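Long-range contacts in thioredoxin domain-containing protein (Vibrio parahaemolyticus, PDB 2R5S), which is of unsettled function, possibly with protein-disulfide reductase activity as a whole protein, of which the piece described here is the helical tetratricopeptide-repeat part: residues Lys11-Leu16 with Asn27-Leu32; Cys49-Lys54 with Ala80-His85; Gln87-Pro92 with Asn119-Asp124; Asp106-Ala111 with Gly140-Glu145; Cys112-Gln117 with Leu128-Asn133. One frame throughout, in Å; residues are numbered along the deposited sequence.

Overall arrangement
The five contacts follow an all-helical chain with no strand, belonging to the tetratricopeptide-repeat clan. Contact 1, between helices 9-18 and 22-30, lies about 41 Å from contact 4, centre to centre and on the opposite side of the chain's centre. Contact 2 joins helices 40-52 and 73-88. Helix 73-88 leads directly into contact 3, about 12 Å away between centres, and Lys-54 and a bound ethanediol link the two. Contacts 3, 4 and 5 all use helix 108-120, and the sequence segments of contact 3 alternate with those of the other two. Contact 5 lies within the span of contact 4, about 10 Å from it between centres. Through contacts 2 and 3, helix 73-88 thus bridges helices 40-52 and 108-120.

Contact 1. Residues Lys11-Leu16 with Asn27-Leu32; sequences KQVSEL and NVIQTL
The antiparallel helical hairpin made by helices 9-18 and 22-30 is closed here by aliphatic packing, with Val-13 and Val-28 at the point where the backbones come nearest, 6.4 Å between their CA atoms. The two branches of Val-28 serve different partners. The Val-13 and Val-28 side chains pass each other in opposite directions, with CG1 of Val-28 (anti to the backbone N, chi1 174°) 3.9 Å from Val-13 CG2. Val-28 CG2, anti to the carbonyl carbon, instead meets Leu-16 CD2 at 3.7 Å, while the Gln-12 side chain, bent at chi2, crosses that of Val-28 at about a right angle, with NE2 4.0 Å from Val-28 CG2. Ile-29 also sends its CD1 to Val-13, but the modelled closeness to CG2 is doubtful. Outside the hairpin, Ile-29 reaches Val-42 and Lys-46 of helix 40-52, and a buffer molecule, MES, lies about 4 Å from the side chain of Val-13. Such a pair of packed antiparallel helices is consistent with the helical hairpins of tetratricopeptide-repeat folds.

Contact 2. Residues Cys49-Lys54 with Ala80-His85; sequences CLLETK and AKLELH. With EDO (1,2-ethanediol), chain E.
Leu-51 reaches from helix 40-52 toward Leu-82 and Lys-81 of helix 73-88. Its CB points at that helix and CG carries the branch across, with chi1 at -145°, away from a staggered value; the contact is then divided between the two methyls. CD1 meets CD1 of Leu-82 at 3.7 Å. CD2 lies 3.6 Å from CB of Lys-81 and 4.1 Å from its CD, against the aliphatic shaft, and it also comes near the edge of the His-85 ring, 4.5 Å from CD2 of the histidine. Both helices lie in the tetratricopeptide-repeat region, and Ala-59 of helix 56-63 also touches Leu-51, with Phe-56 of that helix stacked on the His-85 ring. On the outer side, Lys-81 runs extended to place NZ 4.0 Å from Glu-52 OE1, opposite charges too far apart for a salt bridge. Helix 40-52 ends just beyond in a Schellman motif, with Lys-54 at positive phi as its C-prime residue and the weak bond from Lys-54 N to Leu-51 O 3.2 Å long. At the far end, an ethanediol, probably from the crystallisation liquor, places O1 2.9 Å from His-85 O, with its C1 by the histidine ring edge.

Contact 3. Residues Gln87-Pro92 with Asn119-Asp124; sequences QAAESP and NQVGRD. With EDO (1,2-ethanediol), chain E.
Arg-123, its chain bent at chi3 (78°), turns its guanidinium back to the carbonyl of Ala-89. NH2 donates to Ala-89 O over 2.7 Å with an N-H...O angle of 145°. The nitrogen approaches nearly along the C=O axis, at 163°, and the oxygen sits at the guanidinium edge, a little out of its plane. The aliphatic part of the arginine packs, with CD 3.9 Å from Ala-89 CB. Beside it Val-121 faces the end of helix 73-88: its CG2 lies 4.1 Å from Ala-89 CB, and its CG1 3.4 Å from Ala-88 O. An ethanediol, probably from the crystallisation liquor, lies beside Val-121 and Ala-88, its O1 3.1 Å from Val-121 O and its C2 against Ala-88 CB. Gly-122, at positive phi, is the C-prime residue of the Schellman motif closing helix 108-120. Salt bridges from Arg-123 NE to Glu-126 and NH1 to Glu-98 fix the guanidinium further. The contact joins the C-terminal ends of helices 73-88 and 108-120, with Leu-94 of helix 92-103 packing on Val-121 and Arg-123.

Contact 4. Residues Asp106-Ala111 with Gly140-Glu145; sequences DNFELA and GAQDGE
Phe-108 and Ala-141 form the close-packed part of this contact, where the N-terminal start of helix 108-120, capped by Asn-107, meets the turn leading into helix 145-157 in the tetratricopeptide-repeat region. Ala-141 CB stands over one face of the phenylalanine ring in a CH-pi contact, 4.3 Å from the centroid and 26° off the ring normal. The opposite face carries the carbonyl oxygen of Asp-106, 3.1 Å above the ring plane but offset toward its rim. Next to the ring, Gln-142 folds its chain at chi2 (65°) along the first turn of the helix, with its CB 3.6 Å from Phe-108 CB and its OE1 3.5 Å from that same carbon. Ile-134 of helix 124-135 backs both Phe-108 and Ala-141. The other side is looser and more exposed: Glu-109 is fully extended, with CB 3.9 Å from Gln-142 NE2. There Glu-109 crosses Glu-145 obliquely, and the carboxylates, whose like charges would probably favour separation, keep 5.0 Å between OE1 of Glu-109 and OE1 of Glu-145. A type I' turn from Gln-142 to Glu-145 shapes the loop. The two glutamates come nearest where the Glu-109 methylene carbon CG lies 3.9 Å from the carboxylate oxygen OE1 of Glu-145.

Contact 5. Residues Cys112-Gln117 with Leu128-Asn133; sequences CELAVQ and LELLWN
Ala-115 and Leu-131 meet between two regular helices, whose shortest backbone bonds within the two segments are Trp-132 N to Leu-128 O and Gln-117 N to Glu-113 O, each 2.9 Å. Both partners are regular helix here, and the atoms that meet across them are mostly apolar carbons. The short axes run antiparallel, with 157° between their N-to-C directions, and approach to 9.2 Å. At the nearest backbone approach, 6.9 Å between the CA atoms of Ala-115 and Leu-130, the small Ala-115 faces the other helix. Its CB sits against both ends of the Leu-131 fork, 3.5 Å from CD1 and 3.6 Å from CD2, so the alanine methyl is held between two branches of one leucine. Cys-112 adds a peripheral approach of its N to Leu-131 CD1. At the preceding residue of each helix, Leu-130 crosses Leu-114 at about a right angle. With CG anti to the backbone N (chi1 -155°), Leu-130 swings its CD2 onto the flank of Leu-114, 3.9 Å from CB and 3.8 Å from CD2. The same methyl stands 4.3 Å from Ala-115 N. The pair is an antiparallel helical hairpin of the kind that builds tetratricopeptide repeats. Helix 92-103 lies against it through Leu-97 and Leu-101, which touch Leu-114, while on another side Thr-149 and Phe-150 of helix 145-157 cover Leu-131.

Contact 1. Residues Lys11-Leu16 with Asn27-Leu32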
# COMPACT_ATOMS: atom_id res chain seq x y z
N LYS A 11 15.44 -6.74 18.55
CA LYS A 11 15.33 -5.46 19.30
C LYS A 11 15.40 -4.26 18.37
O LYS A 11 14.83 -3.22 18.66
CB LYS A 11 16.36 -5.32 20.45
CG LYS A 11 15.82 -4.42 21.59
CD LYS A 11 16.69 -4.43 22.89
CE LYS A 11 16.44 -3.18 23.75
NZ LYS A 11 16.59 -3.34 25.24
N GLN A 12 16.10 -4.42 17.25
CA GLN A 12 16.01 -3.46 16.14
C GLN A 12 14.56 -3.32 15.68
O GLN A 12 14.06 -2.21 15.66
CB GLN A 12 16.94 -3.83 14.98
CG GLN A 12 18.20 -3.02 14.90
CD GLN A 12 17.97 -1.68 14.20
OE1 GLN A 12 17.86 -0.62 14.85
NE2 GLN A 12 17.90 -1.72 12.85
N VAL A 13 13.88 -4.44 15.36
CA VAL A 13 12.43 -4.37 15.00
C VAL A 13 11.64 -3.65 16.07
O VAL A 13 10.91 -2.69 15.81
CB VAL A 13 11.77 -5.74 14.80
CG1 VAL A 13 10.30 -5.57 14.48
CG2 VAL A 13 12.42 -6.49 13.68
N SER A 14 11.82 -4.14 17.29
CA SER A 14 11.17 -3.58 18.47
C SER A 14 11.39 -2.06 18.57
O SER A 14 10.44 -1.30 18.69
CB SER A 14 11.70 -4.29 19.72
OG SER A 14 11.25 -3.66 20.91
N GLU A 15 12.65 -1.65 18.50
CA GLU A 15 13.03 -0.25 18.49
C GLU A 15 12.37 0.54 17.34
O GLU A 15 11.86 1.65 17.55
CB GLU A 15 14.54 -0.16 18.38
CG GLU A 15 15.27 -0.53 19.67
CD GLU A 15 15.38 0.62 20.65
OE1 GLU A 15 14.98 0.44 21.83
OE2 GLU A 15 15.87 1.71 20.24
N LEU A 16 12.39 -0.03 16.14
CA LEU A 16 11.83 0.60 14.94
C LEU A 16 10.31 0.77 14.99
O LEU A 16 9.81 1.79 14.52
CB LEU A 16 12.22 -0.22 13.70
CG LEU A 16 13.28 0.12 12.65
CD1 LEU A 16 14.11 1.34 12.91
CD2 LEU A 16 14.12 -1.11 12.18
N ASN A 27 11.74 -4.19 6.61
CA ASN A 27 13.04 -4.53 6.07
C ASN A 27 13.91 -5.41 6.99
O ASN A 27 14.53 -6.39 6.54
CB ASN A 27 13.78 -3.30 5.64
CG ASN A 27 15.09 -3.63 4.99
OD1 ASN A 27 16.15 -3.42 5.58
ND2 ASN A 27 15.04 -4.13 3.77
N VAL A 28 13.92 -5.09 8.29
CA VAL A 28 14.72 -5.91 9.21
C VAL A 28 14.11 -7.32 9.38
O VAL A 28 14.82 -8.32 9.52
CB VAL A 28 14.90 -5.21 10.54
CG1 VAL A 28 15.59 -6.11 11.51
CG2 VAL A 28 15.70 -3.86 10.35
N ILE A 29 12.78 -7.35 9.40
CA ILE A 29 12.01 -8.60 9.47
C ILE A 29 12.39 -9.53 8.34
O ILE A 29 12.59 -10.74 8.56
CB ILE A 29 10.49 -8.37 9.37
CG1 ILE A 29 10.01 -7.59 10.59
CG2 ILE A 29 9.70 -9.71 9.28
CD1 ILE A 29 10.44 -8.20 11.86
N GLN A 30 12.42 -8.99 7.12
CA GLN A 30 12.63 -9.90 6.00
C GLN A 30 14.08 -10.39 6.05
O GLN A 30 14.42 -11.32 5.39
CB GLN A 30 12.09 -9.41 4.61
CG GLN A 30 12.40 -7.94 4.14
CD GLN A 30 13.57 -7.79 3.12
OE1 GLN A 30 14.19 -6.72 3.04
NE2 GLN A 30 13.86 -8.86 2.35
N THR A 31 14.91 -9.82 6.92
CA THR A 31 16.26 -10.33 7.05
C THR A 31 16.43 -11.41 8.12
O THR A 31 17.48 -12.04 8.14
CB THR A 31 17.35 -9.23 7.27
OG1 THR A 31 17.50 -8.97 8.68
CG2 THR A 31 17.01 -7.95 6.51
N LEU A 32 15.44 -11.63 9.00
CA LEU A 32 15.53 -12.72 9.98
C LEU A 32 15.48 -14.10 9.29
O LEU A 32 15.09 -14.21 8.11
CB LEU A 32 14.41 -12.64 11.04
CG LEU A 32 14.11 -11.30 11.74
CD1 LEU A 32 12.71 -11.26 12.21
CD2 LEU A 32 15.01 -10.97 12.88

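Contact 2. Residues Cys49-Lys54 with Ala80-His85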
# COMPACT_ATOMS: atom_id res chain seq x y z
N CYS A 49 2.91 -3.71 10.44
CA CYS A 49 3.71 -2.87 9.58
C CYS A 49 3.04 -2.74 8.18
O CYS A 49 3.04 -1.65 7.53
CB CYS A 49 5.14 -3.43 9.47
SG CYS A 49 6.18 -3.15 10.93
N LEU A 50 2.48 -3.82 7.70
CA LEU A 50 1.88 -3.80 6.38
C LEU A 50 0.70 -2.79 6.39
O LEU A 50 0.53 -1.92 5.51
CB LEU A 50 1.41 -5.20 6.02
CG LEU A 50 2.56 -6.16 5.84
CD1 LEU A 50 2.04 -7.59 5.63
CD2 LEU A 50 3.37 -5.72 4.62
N LEU A 51 -0.09 -2.89 7.44
CA LEU A 51 -1.23 -2.09 7.56
C LEU A 51 -0.88 -0.62 7.73
O LEU A 51 -1.60 0.25 7.22
CB LEU A 51 -1.99 -2.57 8.77
CG LEU A 51 -3.49 -2.54 8.76
CD1 LEU A 51 -3.89 -3.91 8.29
CD2 LEU A 51 -3.95 -2.30 10.20
N GLU A 52 0.17 -0.30 8.49
CA GLU A 52 0.53 1.10 8.69
C GLU A 52 1.10 1.67 7.39
O GLU A 52 1.19 2.88 7.22
CB GLU A 52 1.59 1.23 9.78
CG GLU A 52 1.13 0.86 11.17
CD GLU A 52 -0.10 1.66 11.60
OE1 GLU A 52 -1.26 1.12 11.60
OE2 GLU A 52 0.10 2.83 11.90
N THR A 53 1.53 0.77 6.50
CA THR A 53 2.09 1.20 5.22
C THR A 53 1.11 1.02 4.08
O THR A 53 1.44 1.25 2.91
CB THR A 53 3.36 0.47 4.91
OG1 THR A 53 3.08 -0.95 4.89
CG2 THR A 53 4.46 0.85 5.95
N LYS A 54 -0.11 0.64 4.45
CA LYS A 54 -1.28 0.70 3.58
C LYS A 54 -1.27 -0.40 2.55
O LYS A 54 -1.81 -0.28 1.44
CB LYS A 54 -1.47 2.12 3.03
CG LYS A 54 -1.52 3.18 4.19
CD LYS A 54 -2.34 4.41 3.87
CE LYS A 54 -3.84 4.08 3.74
NZ LYS A 54 -4.58 5.02 2.81
N ALA A 80 -9.73 -5.67 13.21
CA ALA A 80 -10.82 -4.74 13.24
C ALA A 80 -10.38 -3.60 12.39
O ALA A 80 -11.19 -3.00 11.73
CB ALA A 80 -11.11 -4.27 14.65
N LYS A 81 -9.08 -3.29 12.44
CA LYS A 81 -8.53 -2.21 11.60
C LYS A 81 -8.65 -2.52 10.12
O LYS A 81 -9.04 -1.65 9.36
CB LYS A 81 -7.10 -1.87 11.97
CG LYS A 81 -7.04 -0.91 13.29
CD LYS A 81 -5.53 -0.72 13.68
CE LYS A 81 -5.43 0.44 14.58
NZ LYS A 81 -3.96 0.80 14.60
N LEU A 82 -8.33 -3.77 9.75
CA LEU A 82 -8.40 -4.17 8.36
C LEU A 82 -9.83 -4.12 7.89
O LEU A 82 -10.11 -3.72 6.80
CB LEU A 82 -7.80 -5.58 8.18
CG LEU A 82 -7.64 -6.11 6.75
CD1 LEU A 82 -6.61 -5.14 6.04
CD2 LEU A 82 -7.17 -7.56 6.71
N GLU A 83 -10.77 -4.51 8.74
CA GLU A 83 -12.18 -4.49 8.35
C GLU A 83 -12.72 -3.07 8.21
O GLU A 83 -13.39 -2.77 7.25
CB GLU A 83 -13.01 -5.29 9.32
CG GLU A 83 -14.52 -5.17 9.00
CD GLU A 83 -14.92 -5.83 7.61
OE1 GLU A 83 -15.87 -5.32 6.94
OE2 GLU A 83 -14.29 -6.86 7.19
N LEU A 84 -12.43 -2.17 9.15
CA LEU A 84 -12.76 -0.77 8.90
C LEU A 84 -12.08 -0.18 7.62
O LEU A 84 -12.74 0.49 6.86
CB LEU A 84 -12.36 0.01 10.13
CG LEU A 84 -13.12 -0.31 11.40
CD1 LEU A 84 -12.46 0.49 12.50
CD2 LEU A 84 -14.61 0.08 11.22
N HIS A 85 -10.80 -0.49 7.34
CA HIS A 85 -10.15 0.10 6.17
C HIS A 85 -10.85 -0.38 4.90
O HIS A 85 -11.04 0.39 3.94
CB HIS A 85 -8.64 -0.24 6.08
CG HIS A 85 -7.80 0.57 7.03
ND1 HIS A 85 -7.86 1.95 7.06
CD2 HIS A 85 -6.95 0.20 8.02
CE1 HIS A 85 -7.07 2.40 8.03
NE2 HIS A 85 -6.51 1.36 8.62
C1 EDO E . -8.96 3.62 4.67
O1 EDO E . -9.41 2.74 3.60
C2 EDO E . -9.75 4.92 4.64
O2 EDO E . -8.96 6.07 4.97

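Contact 3. Residues Gln87-Pro92 with Asn119-Asp124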
# COMPACT_ATOMS: atom_id res chain seq x y z
N GLN A 87 -13.93 -1.46 4.43
CA GLN A 87 -15.23 -0.83 4.23
C GLN A 87 -15.05 0.57 3.65
O GLN A 87 -15.79 0.98 2.76
CB GLN A 87 -16.06 -0.76 5.51
CG GLN A 87 -16.14 -2.04 6.28
CD GLN A 87 -17.29 -2.11 7.30
OE1 GLN A 87 -17.79 -1.09 7.85
NE2 GLN A 87 -17.69 -3.34 7.59
N ALA A 88 -14.05 1.30 4.14
CA ALA A 88 -13.82 2.68 3.70
C ALA A 88 -13.40 2.79 2.23
O ALA A 88 -13.50 3.87 1.64
CB ALA A 88 -12.82 3.39 4.62
N ALA A 89 -12.96 1.68 1.66
CA ALA A 89 -12.45 1.62 0.29
C ALA A 89 -13.58 1.47 -0.76
O ALA A 89 -13.35 1.68 -1.93
CB ALA A 89 -11.43 0.49 0.15
N GLU A 90 -14.79 1.13 -0.34
CA GLU A 90 -15.96 1.21 -1.24
C GLU A 90 -16.95 2.28 -0.78
O GLU A 90 -17.99 1.97 -0.21
CB GLU A 90 -16.71 -0.14 -1.33
CG GLU A 90 -16.52 -0.94 -2.62
CD GLU A 90 -15.76 -2.23 -2.36
OE1 GLU A 90 -14.50 -2.17 -2.31
OE2 GLU A 90 -16.42 -3.30 -2.20
N SER A 91 -16.63 3.54 -1.02
CA SER A 91 -17.54 4.64 -0.68
C SER A 91 -18.50 5.05 -1.83
O SER A 91 -18.23 4.75 -3.02
CB SER A 91 -16.74 5.82 -0.15
OG SER A 91 -15.97 6.39 -1.17
N PRO A 92 -19.66 5.69 -1.50
CA PRO A 92 -20.48 6.18 -2.61
C PRO A 92 -19.65 7.12 -3.45
O PRO A 92 -19.69 7.06 -4.68
CB PRO A 92 -21.67 6.89 -1.93
CG PRO A 92 -21.36 6.96 -0.47
CD PRO A 92 -20.30 5.92 -0.19
N ASN A 119 -5.97 6.54 -3.64
CA ASN A 119 -4.82 6.49 -2.78
C ASN A 119 -5.20 6.75 -1.34
O ASN A 119 -4.60 6.19 -0.40
CB ASN A 119 -3.78 7.48 -3.26
CG ASN A 119 -2.71 7.73 -2.24
OD1 ASN A 119 -2.74 8.73 -1.53
ND2 ASN A 119 -1.77 6.80 -2.14
N GLN A 120 -6.22 7.58 -1.14
CA GLN A 120 -6.55 7.98 0.20
C GLN A 120 -7.12 6.83 1.00
O GLN A 120 -7.09 6.87 2.21
CB GLN A 120 -7.43 9.23 0.22
CG GLN A 120 -6.71 10.37 -0.51
CD GLN A 120 -6.93 11.79 0.04
OE1 GLN A 120 -8.04 12.16 0.48
NE2 GLN A 120 -5.88 12.62 -0.09
N VAL A 121 -7.62 5.80 0.31
CA VAL A 121 -8.18 4.61 0.98
C VAL A 121 -7.33 3.32 0.74
O VAL A 121 -7.80 2.19 0.99
CB VAL A 121 -9.64 4.35 0.58
CG1 VAL A 121 -10.57 5.47 1.03
CG2 VAL A 121 -9.74 4.08 -0.92
N GLY A 122 -6.09 3.48 0.24
CA GLY A 122 -5.21 2.33 0.09
C GLY A 122 -5.54 1.53 -1.14
O GLY A 122 -5.09 0.40 -1.27
N ARG A 123 -6.33 2.10 -2.05
CA ARG A 123 -6.57 1.46 -3.36
C ARG A 123 -5.48 1.89 -4.37
O ARG A 123 -5.78 2.40 -5.45
CB ARG A 123 -8.01 1.72 -3.86
CG ARG A 123 -9.01 0.84 -3.17
CD ARG A 123 -10.42 1.25 -3.51
NE ARG A 123 -10.81 0.79 -4.85
CZ ARG A 123 -12.05 0.87 -5.32
NH1 ARG A 123 -12.30 0.44 -6.54
NH2 ARG A 123 -13.02 1.38 -4.56
N ASP A 124 -4.20 1.68 -3.98
CA ASP A 124 -3.08 2.27 -4.70
C ASP A 124 -2.72 1.54 -5.93
O ASP A 124 -2.23 2.15 -6.83
CB ASP A 124 -1.84 2.38 -3.82
CG ASP A 124 -2.09 3.22 -2.60
OD1 ASP A 124 -2.57 4.36 -2.75
OD2 ASP A 124 -1.85 2.71 -1.48
C1 EDO E . -8.96 3.62 4.67
O1 EDO E . -9.41 2.74 3.60
C2 EDO E . -9.75 4.92 4.64
O2 EDO E . -8.96 6.07 4.97

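Contact 4. Residues Asp106-Ala111 with Gly140-Glu145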
# COMPACT_ATOMS: atom_id res chain seq x y z
N ASP A 106 -11.65 10.53 -21.36
CA ASP A 106 -10.49 11.34 -21.77
C ASP A 106 -10.16 12.47 -20.79
O ASP A 106 -9.02 12.96 -20.80
CB ASP A 106 -10.57 11.79 -23.23
CG ASP A 106 -10.01 10.74 -24.20
OD1 ASP A 106 -10.84 9.96 -24.75
OD2 ASP A 106 -8.75 10.68 -24.40
N ASN A 107 -11.13 12.84 -19.94
CA ASN A 107 -10.96 13.86 -18.90
C ASN A 107 -9.86 13.48 -17.92
O ASN A 107 -10.12 12.82 -16.92
CB ASN A 107 -12.29 14.09 -18.12
CG ASN A 107 -12.21 15.24 -17.12
OD1 ASN A 107 -11.14 15.52 -16.58
ND2 ASN A 107 -13.36 15.90 -16.87
N PHE A 108 -8.64 13.93 -18.20
CA PHE A 108 -7.43 13.54 -17.45
C PHE A 108 -7.48 14.07 -16.04
O PHE A 108 -6.99 13.43 -15.14
CB PHE A 108 -6.15 14.01 -18.15
CG PHE A 108 -5.85 13.24 -19.44
CD1 PHE A 108 -6.32 11.94 -19.61
CD2 PHE A 108 -5.15 13.84 -20.47
CE1 PHE A 108 -6.07 11.22 -20.81
CE2 PHE A 108 -4.89 13.13 -21.67
CZ PHE A 108 -5.34 11.81 -21.83
N GLU A 109 -8.05 15.25 -15.86
CA GLU A 109 -8.14 15.87 -14.55
C GLU A 109 -9.06 15.09 -13.54
O GLU A 109 -8.88 15.16 -12.31
CB GLU A 109 -8.60 17.33 -14.72
CG GLU A 109 -8.87 18.02 -13.38
CD GLU A 109 -9.50 19.42 -13.47
OE1 GLU A 109 -9.12 20.21 -14.35
OE2 GLU A 109 -10.38 19.71 -12.65
N LEU A 110 -10.05 14.37 -14.07
CA LEU A 110 -10.91 13.50 -13.25
C LEU A 110 -10.15 12.26 -12.83
O LEU A 110 -10.40 11.69 -11.77
CB LEU A 110 -12.11 13.03 -14.04
CG LEU A 110 -13.43 13.68 -13.64
CD1 LEU A 110 -14.39 13.40 -14.78
CD2 LEU A 110 -13.88 13.02 -12.31
N ALA A 111 -9.22 11.86 -13.68
CA ALA A 111 -8.45 10.67 -13.45
C ALA A 111 -7.49 10.91 -12.32
O ALA A 111 -7.42 10.10 -11.39
CB ALA A 111 -7.78 10.17 -14.71
N GLY A 140 3.06 13.45 -21.02
CA GLY A 140 2.73 14.87 -20.76
C GLY A 140 1.31 15.06 -20.29
O GLY A 140 0.90 16.20 -19.98
N ALA A 141 0.56 13.96 -20.19
CA ALA A 141 -0.89 14.05 -20.09
C ALA A 141 -1.22 15.15 -19.14
O ALA A 141 -0.70 15.16 -18.04
CB ALA A 141 -1.48 12.77 -19.58
N GLN A 142 -2.11 16.04 -19.53
CA GLN A 142 -2.65 17.02 -18.59
C GLN A 142 -1.59 18.01 -18.09
O GLN A 142 -1.67 18.56 -16.97
CB GLN A 142 -3.47 16.35 -17.47
CG GLN A 142 -4.36 17.32 -16.59
CD GLN A 142 -5.49 18.01 -17.35
OE1 GLN A 142 -6.02 17.49 -18.33
NE2 GLN A 142 -5.89 19.20 -16.87
N ASP A 143 -0.68 18.36 -18.98
CA ASP A 143 0.34 19.36 -18.66
C ASP A 143 1.26 18.79 -17.59
O ASP A 143 1.69 19.48 -16.65
CB ASP A 143 -0.30 20.71 -18.23
CG ASP A 143 0.56 21.88 -18.59
OD1 ASP A 143 1.42 21.71 -19.48
OD2 ASP A 143 0.39 22.98 -18.00
N GLY A 144 1.58 17.52 -17.77
CA GLY A 144 2.32 16.78 -16.77
C GLY A 144 1.74 16.63 -15.38
O GLY A 144 2.46 16.17 -14.50
N GLU A 145 0.46 16.97 -15.19
CA GLU A 145 -0.25 16.75 -13.93
C GLU A 145 -0.56 15.26 -13.63
O GLU A 145 -0.73 14.90 -12.49
CB GLU A 145 -1.51 17.68 -13.85
CG GLU A 145 -2.72 17.19 -13.05
CD GLU A 145 -3.93 18.23 -12.98
OE1 GLU A 145 -5.06 17.84 -12.54
OE2 GLU A 145 -3.76 19.42 -13.41

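Contact 5. Residues Cys112-Gln117 with Leu128-Asn133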
# COMPACT_ATOMS: atom_id res chain seq x y z
N CYS A 112 -6.82 12.06 -12.35
CA CYS A 112 -5.94 12.51 -11.26
C CYS A 112 -6.66 12.52 -9.93
O CYS A 112 -6.14 12.03 -8.94
CB CYS A 112 -5.30 13.86 -11.59
SG CYS A 112 -3.99 13.67 -12.90
N GLU A 113 -7.87 13.06 -9.90
CA GLU A 113 -8.73 13.13 -8.66
C GLU A 113 -9.19 11.69 -8.23
O GLU A 113 -9.10 11.30 -7.07
CB GLU A 113 -9.98 13.89 -8.96
CG GLU A 113 -9.86 15.26 -9.57
CD GLU A 113 -11.24 15.96 -9.59
OE1 GLU A 113 -11.54 16.67 -10.58
OE2 GLU A 113 -12.06 15.75 -8.64
N LEU A 114 -9.70 10.91 -9.18
CA LEU A 114 -10.03 9.51 -8.85
C LEU A 114 -8.80 8.84 -8.14
O LEU A 114 -8.89 8.33 -6.98
CB LEU A 114 -10.48 8.73 -10.10
CG LEU A 114 -10.83 7.29 -9.80
CD1 LEU A 114 -11.70 7.29 -8.53
CD2 LEU A 114 -11.55 6.59 -10.93
N ALA A 115 -7.62 8.96 -8.78
CA ALA A 115 -6.42 8.36 -8.29
C ALA A 115 -6.05 8.81 -6.90
O ALA A 115 -5.68 7.95 -6.11
CB ALA A 115 -5.26 8.54 -9.31
N VAL A 116 -6.20 10.11 -6.59
CA VAL A 116 -5.90 10.70 -5.30
C VAL A 116 -6.89 10.23 -4.23
O VAL A 116 -6.54 10.16 -3.04
CB VAL A 116 -5.94 12.26 -5.36
CG1 VAL A 116 -6.14 12.96 -3.97
CG2 VAL A 116 -4.65 12.85 -6.03
N GLN A 117 -8.12 9.95 -4.64
CA GLN A 117 -9.12 9.33 -3.76
C GLN A 117 -8.84 7.82 -3.61
O GLN A 117 -9.04 7.25 -2.51
CB GLN A 117 -10.55 9.60 -4.28
CG GLN A 117 -11.08 10.97 -3.95
CD GLN A 117 -10.64 11.45 -2.58
OE1 GLN A 117 -10.59 10.66 -1.63
NE2 GLN A 117 -10.32 12.74 -2.47
N LEU A 128 -2.53 3.77 -9.34
CA LEU A 128 -1.35 3.82 -10.19
C LEU A 128 -1.65 3.17 -11.52
O LEU A 128 -1.03 3.51 -12.53
CB LEU A 128 -0.17 3.10 -9.52
CG LEU A 128 0.43 3.82 -8.32
CD1 LEU A 128 1.20 2.91 -7.34
CD2 LEU A 128 1.28 5.07 -8.70
N GLU A 129 -2.57 2.20 -11.55
CA GLU A 129 -2.84 1.54 -12.88
C GLU A 129 -3.68 2.53 -13.69
O GLU A 129 -3.43 2.78 -14.86
CB GLU A 129 -3.62 0.26 -12.72
CG GLU A 129 -4.18 -0.31 -14.05
CD GLU A 129 -3.24 -1.26 -14.75
OE1 GLU A 129 -2.05 -1.35 -14.34
OE2 GLU A 129 -3.66 -1.94 -15.74
N LEU A 130 -4.67 3.17 -13.04
CA LEU A 130 -5.40 4.25 -13.71
C LEU A 130 -4.44 5.20 -14.46
O LEU A 130 -4.55 5.41 -15.67
CB LEU A 130 -6.21 5.07 -12.70
CG LEU A 130 -7.38 5.73 -13.41
CD1 LEU A 130 -8.41 4.72 -14.04
CD2 LEU A 130 -8.05 6.73 -12.46
N LEU A 131 -3.49 5.76 -13.72
CA LEU A 131 -2.57 6.77 -14.25
C LEU A 131 -1.64 6.16 -15.31
O LEU A 131 -1.32 6.80 -16.32
CB LEU A 131 -1.79 7.38 -13.09
CG LEU A 131 -2.46 8.64 -12.44
CD1 LEU A 131 -3.98 8.62 -12.58
CD2 LEU A 131 -2.08 9.02 -10.98
N TRP A 132 -1.21 4.93 -15.06
CA TRP A 132 -0.22 4.28 -15.86
C TRP A 132 -0.80 4.19 -17.26
O TRP A 132 -0.10 4.35 -18.24
CB TRP A 132 0.08 2.85 -15.36
CG TRP A 132 0.89 2.04 -16.42
CD1 TRP A 132 0.46 0.94 -17.18
CD2 TRP A 132 2.22 2.31 -16.84
NE1 TRP A 132 1.47 0.55 -18.03
CE2 TRP A 132 2.56 1.37 -17.83
CE3 TRP A 132 3.18 3.26 -16.47
CZ2 TRP A 132 3.79 1.38 -18.45
CZ3 TRP A 132 4.40 3.25 -17.09
CH2 TRP A 132 4.70 2.34 -18.06
N ASN A 133 -2.10 3.91 -17.33
CA ASN A 133 -2.81 3.73 -18.59
C ASN A 133 -2.83 5.01 -19.45
O ASN A 133 -2.93 4.95 -20.66
CB ASN A 133 -4.22 3.22 -18.31
CG ASN A 133 -4.30 1.69 -18.28
OD1 ASN A 133 -3.42 0.99 -18.79
ND2 ASN A 133 -5.34 1.17 -17.66